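DNA ligase (Aquifex aeolicus, PDB 3QWU) probably joins nucleic acid strands as an ATP-dependent ligase, and binds adenosine in its nucleotide pocket and calcium ions nearby. Local coordinates at residues V156-K161 / Q165-Q170. Residues are numbered along the deposited sequence; the frame is centred on the assembly and turned at random.
Sequences VFDFMK and QGFLSQ. With ADN (adenosine), chain C.
With CG of Met160 and CG of Phe167 each beside its own backbone N (chi1 -72° in both), the two side chains run side by side, and Met160 CG comes within 3.5 Å of Phe167 CE1. An extended chi2 carries Met160 SD into an oblique Met-aromatic contact, 4.8 Å from the Phe167 ring centroid, while the bend at chi3 turns CE toward the Gln165 carbonyl; an unbranched, polarisable methionine can lie alongside the ring. Over one face of that ring lies the Asp158 carboxylate, stacked with the planes 18° apart and CG 4.0 Å from Phe167 CD1. Its charge is met by salt bridges to Arg227, Lys173 and Lys219 and by the Tyr54 hydroxyl, and Arg227 also makes a cation-pi contact with Phe167. The backbones are joined by Leu168 N to Phe159 O, 3.1 Å, and by a water that accepts from Phe159 N and lies 3.0 Å from Leu168 O. Branched Leu168 sets CD2 3.6 Å from Phe159 CB, and both side chains continue onto Leu176 of helix 170-180. Earlier in the strand, Phe157 offers a flat aromatic face that matches the purine, CD1 3.4 Å from adenosine C2 and adenosine N3 over the ring centre. Cutting this ring back to an alanine is likely to leave that face of the base without its stacking partner. Strand 153-161, with a classic beta bulge at Phe157 and Asp158 opposite Cys130, leads through a loop that folds across it into helix 170-180 beside the adenosine pocket, consistent with the adenylation domain of nucleotidyltransferase ligases.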
ATOM      1  N   VAL A 156     -22.150  25.024  -3.090  1.00 30.00           N
ATOM      2  CA  VAL A 156     -22.511  24.600  -4.425  1.00 30.36           C
ATOM      3  C   VAL A 156     -21.320  24.728  -5.418  1.00 30.37           C
ATOM      4  O   VAL A 156     -20.587  25.724  -5.405  1.00 30.48           O
ATOM      5  CB  VAL A 156     -23.714  25.474  -4.981  1.00 31.85           C
ATOM      6  CG1 VAL A 156     -24.088  25.038  -6.428  1.00 31.70           C
ATOM      7  CG2 VAL A 156     -24.912  25.417  -4.064  1.00 29.94           C
ATOM      8  N   PHE A 157     -21.107  23.686  -6.223  1.00 29.25           N
ATOM      9  CA  PHE A 157     -20.119  23.683  -7.296  1.00 28.33           C
ATOM     10  C   PHE A 157     -20.695  23.188  -8.629  1.00 29.49           C
ATOM     11  O   PHE A 157     -20.025  23.278  -9.687  1.00 30.10           O
ATOM     12  CB  PHE A 157     -18.892  22.830  -6.903  1.00 27.51           C
ATOM     13  CG  PHE A 157     -19.199  21.393  -6.581  1.00 28.54           C
ATOM     14  CD1 PHE A 157     -19.540  20.497  -7.555  1.00 28.46           C
ATOM     15  CD2 PHE A 157     -19.161  20.933  -5.280  1.00 30.13           C
ATOM     16  CE1 PHE A 157     -19.850  19.154  -7.187  1.00 32.08           C
ATOM     17  CE2 PHE A 157     -19.479  19.620  -4.957  1.00 30.39           C
ATOM     18  CZ  PHE A 157     -19.835  18.751  -5.901  1.00 27.76           C
ATOM     19  N   ASP A 158     -21.905  22.627  -8.619  1.00 29.83           N
ATOM     20  CA  ASP A 158     -22.511  22.203  -9.893  1.00 31.63           C
ATOM     21  C   ASP A 158     -24.049  22.120  -9.799  1.00 32.08           C
ATOM     22  O   ASP A 158     -24.622  22.096  -8.693  1.00 31.12           O
ATOM     23  CB  ASP A 158     -21.868  20.859 -10.401  1.00 31.49           C
ATOM     24  CG  ASP A 158     -20.580  21.075 -11.293  1.00 35.13           C
ATOM     25  OD1 ASP A 158     -20.609  21.967 -12.200  1.00 35.90           O
ATOM     26  OD2 ASP A 158     -19.559  20.344 -11.099  1.00 32.48           O
ATOM     27  N   PHE A 159     -24.700  22.148 -10.957  1.00 32.68           N
ATOM     28  CA  PHE A 159     -26.087  21.730 -11.062  1.00 33.98           C
ATOM     29  C   PHE A 159     -26.172  20.646 -12.107  1.00 34.72           C
ATOM     30  O   PHE A 159     -25.502  20.697 -13.136  1.00 34.50           O
ATOM     31  CB  PHE A 159     -27.020  22.859 -11.502  1.00 35.46           C
ATOM     32  CG  PHE A 159     -27.137  23.990 -10.521  1.00 34.09           C
ATOM     33  CD1 PHE A 159     -27.989  23.904  -9.460  1.00 32.72           C
ATOM     34  CD2 PHE A 159     -26.417  25.165 -10.702  1.00 36.07           C
ATOM     35  CE1 PHE A 159     -28.097  24.952  -8.582  1.00 33.33           C
ATOM     36  CE2 PHE A 159     -26.541  26.235  -9.801  1.00 34.64           C
ATOM     37  CZ  PHE A 159     -27.341  26.110  -8.739  1.00 30.79           C
ATOM     38  N   MET A 160     -26.964  19.640 -11.798  1.00 35.49           N
ATOM     39  CA  MET A 160     -27.334  18.636 -12.727  1.00 36.83           C
ATOM     40  C   MET A 160     -28.809  18.806 -12.880  1.00 38.36           C
ATOM     41  O   MET A 160     -29.373  19.710 -12.279  1.00 38.33           O
ATOM     42  CB  MET A 160     -26.947  17.274 -12.180  1.00 37.16           C
ATOM     43  CG  MET A 160     -25.434  17.072 -12.209  1.00 35.47           C
ATOM     44  SD  MET A 160     -24.851  15.503 -11.550  1.00 38.02           S
ATOM     45  CE  MET A 160     -25.370  14.303 -12.804  1.00 39.39           C
ATOM     46  N   LYS A 161     -29.434  17.942 -13.668  1.00 40.20           N
ATOM     47  CA  LYS A 161     -30.854  17.959 -13.894  1.00 41.95           C
ATOM     48  C   LYS A 161     -31.416  16.553 -13.733  1.00 42.40           C
ATOM     49  O   LYS A 161     -30.810  15.604 -14.152  1.00 42.75           O
ATOM     50  CB  LYS A 161     -31.136  18.458 -15.344  1.00 44.25           C
ATOM     51  CG  LYS A 161     -31.380  19.978 -15.476  1.00 46.86           C
ATOM     52  CD  LYS A 161     -31.576  20.501 -16.938  1.00 50.75           C
ATOM     53  CE  LYS A 161     -32.547  21.721 -16.970  1.00 53.79           C
ATOM     54  NZ  LYS A 161     -32.291  22.737 -18.070  1.00 57.16           N
ATOM     55  N   GLN A 165     -27.538  13.537 -17.548  1.00 48.24           N
ATOM     56  CA  GLN A 165     -26.203  13.189 -17.085  1.00 48.13           C
ATOM     57  C   GLN A 165     -25.231  14.339 -17.015  1.00 46.52           C
ATOM     58  O   GLN A 165     -24.247  14.258 -16.323  1.00 46.51           O
ATOM     59  CB  GLN A 165     -25.593  12.124 -17.990  1.00 49.84           C
ATOM     60  CG  GLN A 165     -25.865  10.733 -17.520  1.00 52.61           C
ATOM     61  CD  GLN A 165     -24.908   9.798 -18.153  1.00 57.96           C
ATOM     62  OE1 GLN A 165     -23.784   9.645 -17.672  1.00 62.37           O
ATOM     63  NE2 GLN A 165     -25.309   9.197 -19.268  1.00 58.42           N
ATOM     64  N   GLY A 166     -25.471  15.406 -17.748  1.00 46.59           N
ATOM     65  CA  GLY A 166     -24.479  16.460 -17.798  1.00 44.87           C
ATOM     66  C   GLY A 166     -24.673  17.500 -16.728  1.00 42.56           C
ATOM     67  O   GLY A 166     -25.271  17.251 -15.711  1.00 42.97           O
ATOM     68  N   PHE A 167     -24.153  18.676 -17.011  1.00 40.96           N
ATOM     69  CA  PHE A 167     -24.014  19.733 -16.085  1.00 39.29           C
ATOM     70  C   PHE A 167     -24.494  21.041 -16.716  1.00 38.91           C
ATOM     71  O   PHE A 167     -24.273  21.288 -17.882  1.00 38.66           O
ATOM     72  CB  PHE A 167     -22.531  19.873 -15.737  1.00 38.79           C
ATOM     73  CG  PHE A 167     -21.974  18.759 -14.857  1.00 38.42           C
ATOM     74  CD1 PHE A 167     -22.528  18.482 -13.624  1.00 36.67           C
ATOM     75  CD2 PHE A 167     -20.832  18.079 -15.221  1.00 40.41           C
ATOM     76  CE1 PHE A 167     -21.991  17.523 -12.789  1.00 36.47           C
ATOM     77  CE2 PHE A 167     -20.283  17.091 -14.391  1.00 40.82           C
ATOM     78  CZ  PHE A 167     -20.887  16.818 -13.164  1.00 38.84           C
ATOM     79  N   LEU A 168     -25.134  21.903 -15.945  1.00 38.18           N
ATOM     80  CA  LEU A 168     -25.397  23.225 -16.446  1.00 38.78           C
ATOM     81  C   LEU A 168     -24.036  23.896 -16.710  1.00 38.43           C
ATOM     82  O   LEU A 168     -23.051  23.602 -16.065  1.00 38.04           O
ATOM     83  CB  LEU A 168     -26.276  24.031 -15.489  1.00 38.39           C
ATOM     84  CG  LEU A 168     -27.790  23.728 -15.458  1.00 40.76           C
ATOM     85  CD1 LEU A 168     -28.193  22.224 -15.302  1.00 40.99           C
ATOM     86  CD2 LEU A 168     -28.455  24.566 -14.346  1.00 36.47           C
ATOM     87  N   SER A 169     -23.982  24.743 -17.713  1.00 39.01           N
ATOM     88  CA  SER A 169     -22.777  25.418 -18.077  1.00 39.45           C
ATOM     89  C   SER A 169     -22.330  26.328 -16.927  1.00 38.66           C
ATOM     90  O   SER A 169     -23.109  26.609 -16.019  1.00 38.56           O
ATOM     91  CB  SER A 169     -23.033  26.252 -19.329  1.00 39.40           C
ATOM     92  OG  SER A 169     -24.111  27.128 -19.029  1.00 41.01           O
ATOM     93  N   GLN A 170     -21.091  26.807 -16.995  1.00 38.85           N
ATOM     94  CA  GLN A 170     -20.604  27.754 -16.027  1.00 39.16           C
ATOM     95  C   GLN A 170     -21.468  29.002 -15.926  1.00 39.96           C
ATOM     96  O   GLN A 170     -21.813  29.419 -14.832  1.00 38.40           O
ATOM     97  CB  GLN A 170     -19.135  28.138 -16.280  1.00 39.74           C
ATOM     98  CG  GLN A 170     -18.508  28.818 -15.025  1.00 39.55           C
ATOM     99  CD  GLN A 170     -18.062  27.814 -13.951  1.00 39.78           C
ATOM    100  OE1 GLN A 170     -17.976  26.627 -14.204  1.00 42.87           O
ATOM    101  NE2 GLN A 170     -17.701  28.312 -12.783  1.00 36.27           N
TER
HETATM  102  O5' ADN C 501     -14.185  13.877  -7.215  1.00 52.75           O
HETATM  103  C5' ADN C 501     -13.912  15.206  -6.769  1.00 45.58           C
HETATM  104  C4' ADN C 501     -14.768  15.520  -5.548  1.00 45.03           C
HETATM  105  O4' ADN C 501     -14.386  16.790  -4.937  1.00 43.57           O
HETATM  106  C3' ADN C 501     -16.234  15.664  -5.936  1.00 44.17           C
HETATM  107  O3' ADN C 501     -16.988  14.455  -5.902  1.00 45.67           O
HETATM  108  C2' ADN C 501     -16.768  16.713  -4.968  1.00 42.47           C
HETATM  109  O2' ADN C 501     -17.490  16.105  -3.910  1.00 41.05           O
HETATM  110  C1' ADN C 501     -15.554  17.453  -4.411  1.00 41.97           C
HETATM  111  N9  ADN C 501     -15.485  18.870  -4.800  1.00 40.32           N
HETATM  112  C8  ADN C 501     -15.091  19.858  -3.963  1.00 41.58           C
HETATM  113  N7  ADN C 501     -15.106  21.073  -4.562  1.00 38.64           N
HETATM  114  C5  ADN C 501     -15.496  20.830  -5.840  1.00 37.66           C
HETATM  115  C6  ADN C 501     -15.679  21.671  -7.027  1.00 39.30           C
HETATM  116  N6  ADN C 501     -15.450  23.008  -6.895  1.00 37.84           N
HETATM  117  N1  ADN C 501     -16.129  21.083  -8.179  1.00 40.76           N
HETATM  118  C2  ADN C 501     -16.333  19.736  -8.246  1.00 40.06           C
HETATM  119  N3  ADN C 501     -16.145  18.896  -7.189  1.00 37.59           N
HETATM  120  C4  ADN C 501     -15.753  19.389  -5.993  1.00 38.96           C
HETATM  121  O   HOH W   1     -22.953  22.839 -13.179  1.00 33.08           O